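Local coordinates for extracellular ligand-binding receptor (Verminephrobacter eiseniae, PDB 4M88), which probably binds an amino acid outside the cytoplasm as the solute-binding component of an ABC transporter, at residues M79-I84 and L151-S156; K126-E131 and G251-F256; A145-D150 and P208-A213; E174-K179 and A195-Q200; A213-L218 and Q225-L230. All coordinates share one frame; numbering follows the deposited sequence.

In the fold
From the N terminus, the chain first builds a five-stranded parallel sheet, then passes into a second lobe built on a mixed sheet. Contact 1 joins 79-84, from the first lobe, to the helix start at 151-156 in the second. Contact 2 opens at 126-131, before that loop has closed, so the two cross; it ends on strand 250-254. Contact 3 also crosses contact 1 and falls within the span of contact 2. Contact 4 is enclosed by contact 3, at the edge strand 174-180. Contact 5 follows contact 3, shares Ala213 with it along helix 208-220, and still lies inside contact 2. Contacts 2 to 5 all lay helices or loops against the second sheet.

Contact 1 (M79-I84 and L151-S156); sequences MGSAAI and LPTGTS
Ser81 and Thr153 bring two helix starts together with their CA atoms 6.4 Å apart, each directing its CB toward the other segment. The link is a single hydroxyl pair: Ser81 OG and Thr153 OG1 form a hydrogen bond of 2.7 Å, in which either could be the donor. In Ser81, OG lies anti to the carbonyl carbon (chi1 -54°), which carries it across to the threonine. Thr153 holds OG1 between its backbone N and carbonyl carbon (chi1 52°), leaving CG2 beside the backbone N, where it packs against the serine. That methyl comes tightly in, with Ser81 CB and Thr153 CG2 3.5 Å apart. Short hydroxyl side chains suit the place, since each can give or take a hydrogen bond. Leu151 adds an apolar flank, its CD2 4.1 Å from Ser81 OG.

Ser81 opens its helix and Thr153 is the second residue of the other. Gly80 is the N-cap of one, and its backbone angles would press any CB against the preceding carbonyl oxygen. Leu151 is the N-cap of the other, its O accepting the 2.9 Å bond from Thr155 N. Thr153 OG1 has a second partner, a hydrogen-bonded glycerol probably left from crystallisation, while Pro105 packs on Ser81. Helix 81-89 belongs to the lobe of the five-stranded sheet and helix 152-166 to the lobe of the mixed sheet. The pair meets across the interlobe cleft of a periplasmic binding fold, where relatives in the leucine-binding protein family hold their ligands, and the glycerol is consistent with a pocket there.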
# COMPACT_ATOMS: atom_id res chain seq x y z
N MSE A 79 7.64 -0.76 -4.61
CA MSE A 79 7.40 -1.18 -3.24
C MSE A 79 8.72 -1.28 -2.48
O MSE A 79 9.68 -1.90 -2.95
CB MSE A 79 6.69 -2.54 -3.24
CG MSE A 79 6.70 -3.24 -1.90
SE MSE A 79 5.75 -4.95 -2.05
CE MSE A 79 4.00 -4.27 -1.56
N GLY A 80 8.76 -0.65 -1.31
CA GLY A 80 9.94 -0.69 -0.46
C GLY A 80 10.35 0.71 -0.06
O GLY A 80 10.56 1.57 -0.93
N SER A 81 10.45 0.95 1.24
CA SER A 81 10.90 2.25 1.77
C SER A 81 12.25 2.70 1.22
O SER A 81 12.40 3.84 0.77
CB SER A 81 10.98 2.19 3.30
OG SER A 81 9.75 1.76 3.85
N ALA A 82 13.24 1.81 1.28
CA ALA A 82 14.60 2.15 0.87
C ALA A 82 14.63 2.49 -0.61
O ALA A 82 15.31 3.44 -1.02
CB ALA A 82 15.56 1.00 1.16
N ALA A 83 13.91 1.70 -1.40
CA ALA A 83 13.83 1.90 -2.84
C ALA A 83 13.25 3.26 -3.20
O ALA A 83 13.86 4.02 -3.95
CB ALA A 83 13.01 0.79 -3.48
N ILE A 84 12.06 3.57 -2.69
CA ILE A 84 11.43 4.86 -3.00
C ILE A 84 12.25 6.04 -2.48
O ILE A 84 12.38 7.07 -3.15
CB ILE A 84 9.97 4.93 -2.49
CG1 ILE A 84 9.12 3.87 -3.19
CG2 ILE A 84 9.36 6.32 -2.71
CD1 ILE A 84 7.78 3.62 -2.50
N LEU A 151 13.28 2.26 11.14
CA LEU A 151 13.52 2.48 9.72
C LEU A 151 13.06 3.92 9.51
O LEU A 151 12.21 4.40 10.26
CB LEU A 151 12.61 1.55 8.93
CG LEU A 151 13.02 1.11 7.54
CD1 LEU A 151 14.35 0.40 7.63
CD2 LEU A 151 11.96 0.19 6.95
N PRO A 152 13.61 4.63 8.50
CA PRO A 152 13.15 6.01 8.27
C PRO A 152 11.63 6.16 8.11
O PRO A 152 11.07 7.09 8.68
CB PRO A 152 13.87 6.40 6.98
CG PRO A 152 15.16 5.64 7.05
CD PRO A 152 14.82 4.31 7.71
N THR A 153 10.99 5.27 7.35
CA THR A 153 9.53 5.35 7.17
C THR A 153 8.75 4.96 8.43
O THR A 153 7.60 5.36 8.61
CB THR A 153 9.06 4.47 6.01
OG1 THR A 153 9.58 3.14 6.17
CG2 THR A 153 9.54 5.06 4.69
N GLY A 154 9.38 4.16 9.29
CA GLY A 154 8.80 3.83 10.58
C GLY A 154 8.85 5.03 11.50
O GLY A 154 7.86 5.33 12.18
N THR A 155 10.00 5.70 11.54
CA THR A 155 10.14 6.93 12.31
C THR A 155 9.17 8.00 11.79
O THR A 155 8.61 8.78 12.58
CB THR A 155 11.58 7.46 12.23
OG1 THR A 155 12.48 6.49 12.77
CG2 THR A 155 11.72 8.76 13.03
N SER A 156 8.98 8.04 10.48
CA SER A 156 8.03 8.96 9.87
C SER A 156 6.63 8.66 10.37
O SER A 156 5.88 9.56 10.73
CB SER A 156 8.07 8.88 8.34
OG SER A 156 7.02 9.64 7.75

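Contact 2 (K126-E131 and G251-F256); sequences KQEIEE and GIVQAF
Glu128 lies alongside Val253 where helix 125-138 packs on strand 250-254, a helix-on-sheet layer of the alpha/beta lobe; their CA atoms are 6.4 Å apart. The two side chains run past each other in opposite directions. Val253 turns its CG1 methyl opposite the backbone N (chi1 -173°) and lays it along the aliphatic part of the glutamate, Val253 CG1 being 3.7 Å from Glu128 CG and just as near CB. A branched valine gives the strand a compact apolar surface here, while the long glutamate offers methylenes to it and still carries a carboxylate beyond. That buried carboxylate is not left to apolar neighbours: Glu128 OE2 is hydrogen-bonded to Ser231 OG, which also bonds Val253 O. The serine thus ties the helix residue to the strand backbone, and its neighbour Leu230 also packs on Glu128. Were Glu128 cut back to an alanine, Ser231 would probably lose its carboxylate mate and a gap open beside Val253 CG1. Val253 is flanked further by Val344 and Ile346, which extend the apolar layer. At the far end of the glutamate the small Ala255 brings its methyl close to the carboxylate, with Ala255 CB 3.5 Å from Glu128 OE2.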
# COMPACT_ATOMS: atom_id res chain seq x y z
N LYS A 126 -0.51 8.94 6.60
CA LYS A 126 -0.93 9.99 7.53
C LYS A 126 -2.44 9.96 7.75
O LYS A 126 -2.92 10.02 8.89
CB LYS A 126 -0.47 11.36 7.04
CG LYS A 126 -0.87 12.51 7.96
CD LYS A 126 -0.16 13.80 7.58
CE LYS A 126 -0.73 14.98 8.35
NZ LYS A 126 0.16 16.16 8.26
N GLN A 127 -3.18 9.86 6.67
CA GLN A 127 -4.63 9.82 6.78
C GLN A 127 -5.08 8.52 7.44
O GLN A 127 -6.02 8.52 8.23
CB GLN A 127 -5.30 9.96 5.43
CG GLN A 127 -6.77 10.29 5.57
CD GLN A 127 -7.51 10.13 4.26
OE1 GLN A 127 -6.91 10.03 3.20
NE2 GLN A 127 -8.83 10.10 4.34
N GLU A 128 -4.41 7.42 7.12
CA GLU A 128 -4.73 6.16 7.79
C GLU A 128 -4.50 6.23 9.31
O GLU A 128 -5.31 5.74 10.10
CB GLU A 128 -3.94 5.00 7.19
CG GLU A 128 -4.31 4.74 5.73
CD GLU A 128 -3.87 3.38 5.24
OE1 GLU A 128 -3.04 2.73 5.91
OE2 GLU A 128 -4.38 2.95 4.17
N ILE A 129 -3.37 6.82 9.70
CA ILE A 129 -3.05 6.97 11.12
C ILE A 129 -4.02 7.92 11.84
O ILE A 129 -4.40 7.66 13.00
CB ILE A 129 -1.59 7.44 11.29
CG1 ILE A 129 -0.64 6.26 11.04
CG2 ILE A 129 -1.35 7.99 12.68
CD1 ILE A 129 0.80 6.68 10.77
N GLU A 130 -4.41 9.00 11.18
CA GLU A 130 -5.40 9.91 11.77
C GLU A 130 -6.72 9.18 12.00
O GLU A 130 -7.36 9.35 13.04
CB GLU A 130 -5.60 11.15 10.90
CG GLU A 130 -4.41 12.13 10.97
CD GLU A 130 -4.46 13.21 9.89
OE1 GLU A 130 -5.19 13.05 8.88
OE2 GLU A 130 -3.76 14.23 10.06
N GLU A 131 -7.11 8.36 11.03
CA GLU A 131 -8.31 7.53 11.14
C GLU A 131 -8.21 6.52 12.29
O GLU A 131 -9.17 6.31 13.02
CB GLU A 131 -8.55 6.80 9.82
CG GLU A 131 -9.78 5.93 9.81
CD GLU A 131 -11.05 6.72 9.54
OE1 GLU A 131 -10.96 7.96 9.40
OE2 GLU A 131 -12.13 6.09 9.46
N GLY A 251 -7.54 -4.58 13.92
CA GLY A 251 -8.11 -3.69 12.93
C GLY A 251 -7.11 -3.39 11.83
O GLY A 251 -5.95 -3.08 12.12
N ILE A 252 -7.55 -3.48 10.58
CA ILE A 252 -6.69 -3.20 9.44
C ILE A 252 -7.28 -2.01 8.69
O ILE A 252 -8.42 -2.05 8.25
CB ILE A 252 -6.63 -4.39 8.46
CG1 ILE A 252 -6.19 -5.67 9.18
CG2 ILE A 252 -5.68 -4.09 7.30
CD1 ILE A 252 -6.33 -6.92 8.32
N VAL A 253 -6.50 -0.94 8.57
CA VAL A 253 -6.98 0.22 7.80
C VAL A 253 -6.80 -0.10 6.34
O VAL A 253 -5.68 -0.42 5.90
CB VAL A 253 -6.18 1.47 8.12
CG1 VAL A 253 -6.82 2.67 7.45
CG2 VAL A 253 -6.16 1.69 9.58
N GLN A 254 -7.88 -0.04 5.57
CA GLN A 254 -7.83 -0.40 4.16
C GLN A 254 -7.83 0.84 3.29
O GLN A 254 -8.56 1.79 3.56
CB GLN A 254 -9.03 -1.26 3.78
CG GLN A 254 -9.17 -2.53 4.59
CD GLN A 254 -8.16 -3.61 4.22
OE1 GLN A 254 -7.03 -3.31 3.79
NE2 GLN A 254 -8.55 -4.86 4.38
N ALA A 255 -7.00 0.83 2.24
CA ALA A 255 -6.94 1.96 1.32
C ALA A 255 -7.80 1.69 0.09
O ALA A 255 -7.96 2.56 -0.77
CB ALA A 255 -5.49 2.22 0.89
N PHE A 256 -8.36 0.49 0.03
CA PHE A 256 -9.14 0.08 -1.14
C PHE A 256 -10.33 -0.73 -0.64
O PHE A 256 -10.29 -1.24 0.49
CB PHE A 256 -8.28 -0.81 -2.04
CG PHE A 256 -7.04 -0.13 -2.53
CD1 PHE A 256 -7.11 0.82 -3.54
CD2 PHE A 256 -5.80 -0.43 -1.98
CE1 PHE A 256 -5.97 1.45 -4.01
CE2 PHE A 256 -4.65 0.20 -2.44
CZ PHE A 256 -4.74 1.14 -3.46

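Contact 3 (A145-D150 and P208-A213); sequences ATLYQD and PPFIVA
Gln149 OE1 lies 3.3 Å from Phe210 CB and is close to ring atoms CG and CD1 of that residue, although no hydrogen bond passes between the segments. The glutamine's aliphatic part makes the broader contact. Gln149 CB sits over one ring face, 3.5 Å from the centroid of Phe210 and only 11° off the normal, a CH-pi contact. The glutamine chain runs on extended, so that CG lies just outside CD1 and the amide hangs beyond the CG–CD1 side of the ring, on the same side of its plane as Gln149 CB, the two planes 42° apart. Phe210 reaches the strand because its CG is anti to the backbone N (chi1 -180°), which sends the ring straight out from the helix. Its far end comes down on the strand backbone: Phe210 CZ lies 3.4 Å from Gln149 N. Leu147 meets that end obliquely, with its CG 4.1 Å from Phe210 CZ. A broad flat phenylalanine suits a strand surface that presents both apolar carbon and peptide groups. With an alanine at Phe210, Gln149 CB would probably lose the face it rests on, and a gap would be likely to open between helix and strand beside Leu147.

Strand 145-149 and helix 208-213 run roughly antiparallel, their axes approaching to 9.2 Å. Helix 208-220 follows strand 201-205, next to strand 143-149 in the sheet, and Phe210 also touches Val204 there and Leu187 of helix 184-195. Helix 152-166 packs through Met158 on Thr146 and Tyr148, whose CB atoms leave the strand on the sheet's other face.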
# COMPACT_ATOMS: atom_id res chain seq x y z
N ALA A 145 -0.37 2.58 22.64
CA ALA A 145 1.05 2.30 22.41
C ALA A 145 1.25 2.10 20.92
O ALA A 145 0.34 1.65 20.22
CB ALA A 145 1.47 1.06 23.17
N THR A 146 2.44 2.42 20.42
CA THR A 146 2.79 2.14 19.03
C THR A 146 4.07 1.31 19.01
O THR A 146 5.04 1.66 19.68
CB THR A 146 3.04 3.41 18.22
OG1 THR A 146 1.89 4.26 18.27
CG2 THR A 146 3.36 3.07 16.75
N LEU A 147 4.05 0.21 18.27
CA LEU A 147 5.26 -0.59 18.03
C LEU A 147 5.71 -0.29 16.61
O LEU A 147 4.95 -0.49 15.67
CB LEU A 147 4.94 -2.07 18.15
CG LEU A 147 6.05 -3.06 17.76
CD1 LEU A 147 7.25 -2.88 18.69
CD2 LEU A 147 5.55 -4.50 17.83
N TYR A 148 6.93 0.22 16.43
CA TYR A 148 7.35 0.57 15.06
C TYR A 148 8.77 0.13 14.75
O TYR A 148 9.62 0.08 15.63
CB TYR A 148 7.16 2.08 14.78
CG TYR A 148 8.12 2.98 15.52
CD1 TYR A 148 9.21 3.53 14.87
CD2 TYR A 148 7.94 3.27 16.87
CE1 TYR A 148 10.10 4.35 15.52
CE2 TYR A 148 8.83 4.09 17.54
CZ TYR A 148 9.90 4.63 16.85
OH TYR A 148 10.80 5.45 17.48
N GLN A 149 9.03 -0.20 13.49
CA GLN A 149 10.37 -0.67 13.14
C GLN A 149 11.29 0.53 12.98
O GLN A 149 10.89 1.57 12.47
CB GLN A 149 10.37 -1.50 11.86
CG GLN A 149 11.75 -2.12 11.56
CD GLN A 149 11.79 -2.93 10.28
OE1 GLN A 149 10.79 -3.54 9.88
NE2 GLN A 149 12.94 -2.94 9.62
N ASP A 150 12.54 0.35 13.43
CA ASP A 150 13.57 1.38 13.36
C ASP A 150 14.06 1.53 11.92
O ASP A 150 15.12 1.00 11.54
CB ASP A 150 14.72 1.03 14.30
CG ASP A 150 15.74 2.13 14.41
OD1 ASP A 150 15.49 3.24 13.90
OD2 ASP A 150 16.80 1.89 15.02
N PRO A 208 5.50 -5.02 5.80
CA PRO A 208 4.64 -6.18 6.01
C PRO A 208 5.19 -7.32 6.90
O PRO A 208 4.44 -7.76 7.78
CB PRO A 208 4.38 -6.67 4.59
CG PRO A 208 4.41 -5.44 3.78
CD PRO A 208 5.47 -4.56 4.40
N PRO A 209 6.44 -7.78 6.70
CA PRO A 209 6.85 -8.89 7.58
C PRO A 209 7.00 -8.45 9.05
O PRO A 209 6.81 -9.27 9.95
CB PRO A 209 8.20 -9.33 7.01
CG PRO A 209 8.73 -8.12 6.28
CD PRO A 209 7.51 -7.39 5.76
N PHE A 210 7.31 -7.17 9.28
CA PHE A 210 7.41 -6.63 10.63
C PHE A 210 6.03 -6.56 11.28
O PHE A 210 5.89 -6.79 12.48
CB PHE A 210 8.05 -5.24 10.60
CG PHE A 210 8.18 -4.61 11.96
CD1 PHE A 210 9.33 -4.80 12.72
CD2 PHE A 210 7.17 -3.80 12.48
CE1 PHE A 210 9.47 -4.22 13.97
CE2 PHE A 210 7.29 -3.22 13.74
CZ PHE A 210 8.44 -3.42 14.48
N ILE A 211 5.01 -6.24 10.51
CA ILE A 211 3.66 -6.19 11.07
C ILE A 211 3.24 -7.58 11.55
O ILE A 211 2.75 -7.74 12.67
CB ILE A 211 2.66 -5.66 10.04
CG1 ILE A 211 2.99 -4.20 9.72
CG2 ILE A 211 1.25 -5.77 10.58
CD1 ILE A 211 2.32 -3.72 8.45
N VAL A 212 3.44 -8.58 10.70
CA VAL A 212 3.07 -9.94 11.06
C VAL A 212 3.86 -10.43 12.28
O VAL A 212 3.30 -10.97 13.24
CB VAL A 212 3.25 -10.90 9.88
CG1 VAL A 212 2.89 -12.31 10.30
CG2 VAL A 212 2.36 -10.47 8.71
N ALA A 213 5.17 -10.24 12.24
CA ALA A 213 6.03 -10.65 13.34
C ALA A 213 5.69 -9.89 14.62
O ALA A 213 5.74 -10.46 15.71
CB ALA A 213 7.48 -10.46 12.99

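Contact 4 (E174-K179 and A195-Q200); sequences ELNGVK and AALGAQ
Apolar contact carries the meeting of Asn176 and Leu197, where edge strand 174-180 faces the loop after helix 184-195, with CA atoms 8.1 Å apart. Leu197 has CG anti to its carbonyl carbon (chi1 -60°) and points its branched end at the strand. Leu197 CD1 comes 3.7 Å from Asn176 CB, the two side chains meeting at a slant. The same methyl lies more loosely by the next inward-facing strand residue, Val178, whose CG2 is 4.4 Å from Leu197 CD1. Leucine is apt here, since one methyl can settle between two strand residues whose CB atoms both point at the loop. Val178 continues the apolar patch onto Ala190 and Ile194 of the helix.

Polar bonds fix the loop from outside the pair. Lys143 NZ donates to Leu197 O, while Gln200 OE1 accepts hydrogen bonds from the backbone N of both Ser142 and Lys143.

Gly198 leaves the helix with positive phi (67°), a conformation easy for a residue without CB, and turns the chain toward strand 201-205. The contact belongs to the beta-alpha-beta crossover from strand 174-180 through helix 184-195 to strand 201-205, with strand 143-149 between the two strands, as in Rossmann-like lobes of periplasmic binding proteins.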
# COMPACT_ATOMS: atom_id res chain seq x y z
N GLU A 174 -2.92 9.52 25.94
CA GLU A 174 -1.52 9.32 26.27
C GLU A 174 -0.93 8.35 25.27
O GLU A 174 -1.52 7.30 25.00
CB GLU A 174 -1.35 8.77 27.69
CG GLU A 174 0.11 8.49 28.04
CD GLU A 174 0.27 7.84 29.41
OE1 GLU A 174 -0.76 7.65 30.09
OE2 GLU A 174 1.42 7.53 29.78
N LEU A 175 0.22 8.70 24.71
CA LEU A 175 0.83 7.86 23.69
C LEU A 175 2.22 7.39 24.09
O LEU A 175 3.04 8.20 24.52
CB LEU A 175 0.90 8.64 22.36
CG LEU A 175 1.69 7.97 21.23
CD1 LEU A 175 0.93 6.75 20.70
CD2 LEU A 175 1.97 8.97 20.12
N ASN A 176 2.49 6.10 23.96
CA ASN A 176 3.85 5.60 24.13
C ASN A 176 4.31 4.93 22.85
O ASN A 176 3.55 4.20 22.24
CB ASN A 176 3.92 4.59 25.28
CG ASN A 176 3.71 5.23 26.63
OD1 ASN A 176 4.10 6.38 26.85
ND2 ASN A 176 3.07 4.51 27.53
N GLY A 177 5.54 5.19 22.44
CA GLY A 177 6.03 4.60 21.20
C GLY A 177 7.26 3.78 21.46
O GLY A 177 8.23 4.27 22.06
N VAL A 178 7.23 2.53 21.01
CA VAL A 178 8.32 1.60 21.27
C VAL A 178 8.97 1.19 19.96
O VAL A 178 8.32 0.61 19.09
CB VAL A 178 7.82 0.36 22.01
CG1 VAL A 178 8.95 -0.63 22.21
CG2 VAL A 178 7.24 0.77 23.36
N LYS A 179 10.25 1.51 19.80
CA LYS A 179 10.96 1.20 18.57
C LYS A 179 11.54 -0.20 18.67
O LYS A 179 11.90 -0.65 19.76
CB LYS A 179 12.09 2.22 18.37
CG LYS A 179 12.70 2.23 16.98
CD LYS A 179 13.64 3.42 16.79
CE LYS A 179 14.77 3.41 17.81
NZ LYS A 179 15.83 4.42 17.49
N ALA A 195 3.77 -4.71 26.84
CA ALA A 195 2.90 -5.42 27.78
C ALA A 195 2.88 -4.76 29.15
O ALA A 195 1.92 -4.91 29.91
CB ALA A 195 3.32 -6.87 27.89
N ALA A 196 3.95 -4.05 29.48
CA ALA A 196 4.07 -3.42 30.79
C ALA A 196 3.40 -2.05 30.89
O ALA A 196 3.35 -1.47 31.97
CB ALA A 196 5.54 -3.32 31.18
N LEU A 197 2.88 -1.54 29.77
CA LEU A 197 2.41 -0.15 29.70
C LEU A 197 0.97 0.11 30.12
O LEU A 197 0.60 1.24 30.42
CB LEU A 197 2.62 0.40 28.29
CG LEU A 197 4.07 0.40 27.83
CD1 LEU A 197 4.22 1.08 26.49
CD2 LEU A 197 4.91 1.09 28.88
N GLY A 198 0.13 -0.93 30.12
CA GLY A 198 -1.28 -0.73 30.42
C GLY A 198 -1.99 0.09 29.36
O GLY A 198 -2.94 0.82 29.65
N ALA A 199 -1.53 -0.04 28.11
CA ALA A 199 -2.20 0.61 27.00
C ALA A 199 -3.47 -0.15 26.65
O ALA A 199 -3.56 -1.36 26.87
CB ALA A 199 -1.28 0.68 25.79
N GLN A 200 -4.46 0.56 26.12
CA GLN A 200 -5.73 -0.05 25.75
C GLN A 200 -5.76 -0.56 24.32
O GLN A 200 -6.64 -1.35 23.94
CB GLN A 200 -6.86 0.95 25.98
CG GLN A 200 -7.05 1.31 27.43
CD GLN A 200 -7.76 2.63 27.59
OE1 GLN A 200 -7.24 3.66 27.16
NE2 GLN A 200 -8.95 2.61 28.18

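Contact 5 (A213-L218 and Q225-L230); sequences AGIAAL and QPLFVL
Ile215 touches both Leu227 and Val229. Its CB leaves the helix without heading directly at the strand, and divides there into two branches. Ile215 CG2, anti to the backbone N, meets Leu227 CD1 at 3.8 Å. The other branch leaves through CG1, anti to the carbonyl carbon (chi1 -66°), which serves as a spacer for the tip. Ile215 CD1 at that tip reaches Val229 CG1 at 4.1 Å, the two side chains crossing at about a right angle. A beta-branched isoleucine suits the place because its two arms can serve two strand residues at once.

Three residues on, nearly a full turn, Leu218 takes the other arm of Leu227: Leu218 CD1 lies 4.0 Å from Leu227 CD2, the two leucines lying alongside and pointing opposite ways. Leu227 is thus clasped between both helix residues, one methyl to each. Helix 213-218 and strand 227-229 run almost exactly antiparallel (176°), with axes 10.5 Å apart, as expected in the beta-alpha-beta unit starting at strand 201-205. Leu218 extends the core to Val202 and Val204. Every contact between the segments joins methyl groups and no hydrogen bond crosses, so the association rests on hydrophobic burial and shape.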
# COMPACT_ATOMS: atom_id res chain seq x y z
N ALA A 213 5.17 -10.24 12.24
CA ALA A 213 6.03 -10.65 13.34
C ALA A 213 5.69 -9.89 14.62
O ALA A 213 5.74 -10.46 15.71
CB ALA A 213 7.48 -10.46 12.99
N GLY A 214 5.33 -8.61 14.48
CA GLY A 214 5.01 -7.78 15.63
C GLY A 214 3.72 -8.21 16.29
O GLY A 214 3.61 -8.26 17.51
N ILE A 215 2.73 -8.53 15.47
CA ILE A 215 1.48 -9.06 16.01
C ILE A 215 1.74 -10.34 16.78
O ILE A 215 1.25 -10.51 17.90
CB ILE A 215 0.45 -9.31 14.90
CG1 ILE A 215 0.02 -7.99 14.26
CG2 ILE A 215 -0.77 -10.04 15.47
CD1 ILE A 215 -0.87 -8.16 13.02
N ALA A 216 2.52 -11.25 16.20
CA ALA A 216 2.75 -12.53 16.86
C ALA A 216 3.48 -12.32 18.18
O ALA A 216 3.16 -12.98 19.17
CB ALA A 216 3.54 -13.46 15.96
N ALA A 217 4.45 -11.41 18.18
CA ALA A 217 5.22 -11.13 19.39
C ALA A 217 4.33 -10.53 20.48
O ALA A 217 4.45 -10.89 21.66
CB ALA A 217 6.38 -10.21 19.08
N LEU A 218 3.47 -9.60 20.09
CA LEU A 218 2.53 -9.01 21.04
C LEU A 218 1.59 -10.06 21.64
O LEU A 218 1.42 -10.11 22.86
CB LEU A 218 1.75 -7.85 20.39
CG LEU A 218 2.55 -6.58 20.11
CD1 LEU A 218 1.78 -5.65 19.18
CD2 LEU A 218 2.93 -5.85 21.41
N GLN A 225 -5.08 -6.87 23.96
CA GLN A 225 -5.77 -5.64 23.55
C GLN A 225 -5.91 -5.57 22.04
O GLN A 225 -5.15 -6.23 21.31
CB GLN A 225 -5.00 -4.42 24.06
CG GLN A 225 -5.16 -4.16 25.56
CD GLN A 225 -4.41 -5.17 26.41
OE1 GLN A 225 -3.42 -5.76 25.97
NE2 GLN A 225 -4.88 -5.38 27.64
N PRO A 226 -6.87 -4.76 21.54
CA PRO A 226 -6.97 -4.53 20.09
C PRO A 226 -5.65 -4.04 19.52
O PRO A 226 -4.98 -3.21 20.14
CB PRO A 226 -8.02 -3.40 20.00
CG PRO A 226 -8.89 -3.65 21.18
CD PRO A 226 -7.96 -4.09 22.28
N LEU A 227 -5.29 -4.56 18.36
CA LEU A 227 -4.09 -4.14 17.66
C LEU A 227 -4.56 -3.50 16.36
O LEU A 227 -5.58 -3.92 15.79
CB LEU A 227 -3.20 -5.35 17.35
CG LEU A 227 -2.89 -6.29 18.51
CD1 LEU A 227 -2.01 -7.45 18.00
CD2 LEU A 227 -2.20 -5.56 19.66
N PHE A 228 -3.88 -2.45 15.92
CA PHE A 228 -4.28 -1.77 14.70
C PHE A 228 -3.10 -1.73 13.75
O PHE A 228 -1.96 -1.49 14.17
CB PHE A 228 -4.73 -0.33 14.99
CG PHE A 228 -5.70 -0.22 16.13
CD1 PHE A 228 -7.01 -0.63 15.98
CD2 PHE A 228 -5.30 0.31 17.35
CE1 PHE A 228 -7.91 -0.53 17.04
CE2 PHE A 228 -6.19 0.42 18.41
CZ PHE A 228 -7.50 -0.00 18.25
N VAL A 229 -3.37 -1.98 12.48
CA VAL A 229 -2.30 -1.96 11.49
C VAL A 229 -2.77 -1.20 10.26
O VAL A 229 -3.97 -1.06 10.03
CB VAL A 229 -1.87 -3.38 11.06
CG1 VAL A 229 -1.43 -4.18 12.27
CG2 VAL A 229 -3.01 -4.09 10.34
N LEU A 230 -1.82 -0.71 9.47
CA LEU A 230 -2.14 0.02 8.25
C LEU A 230 -2.28 -0.94 7.08
O LEU A 230 -2.22 -2.16 7.25
CB LEU A 230 -1.06 1.07 7.97
CG LEU A 230 -0.77 2.03 9.12
CD1 LEU A 230 0.28 3.07 8.71
CD2 LEU A 230 -2.04 2.72 9.55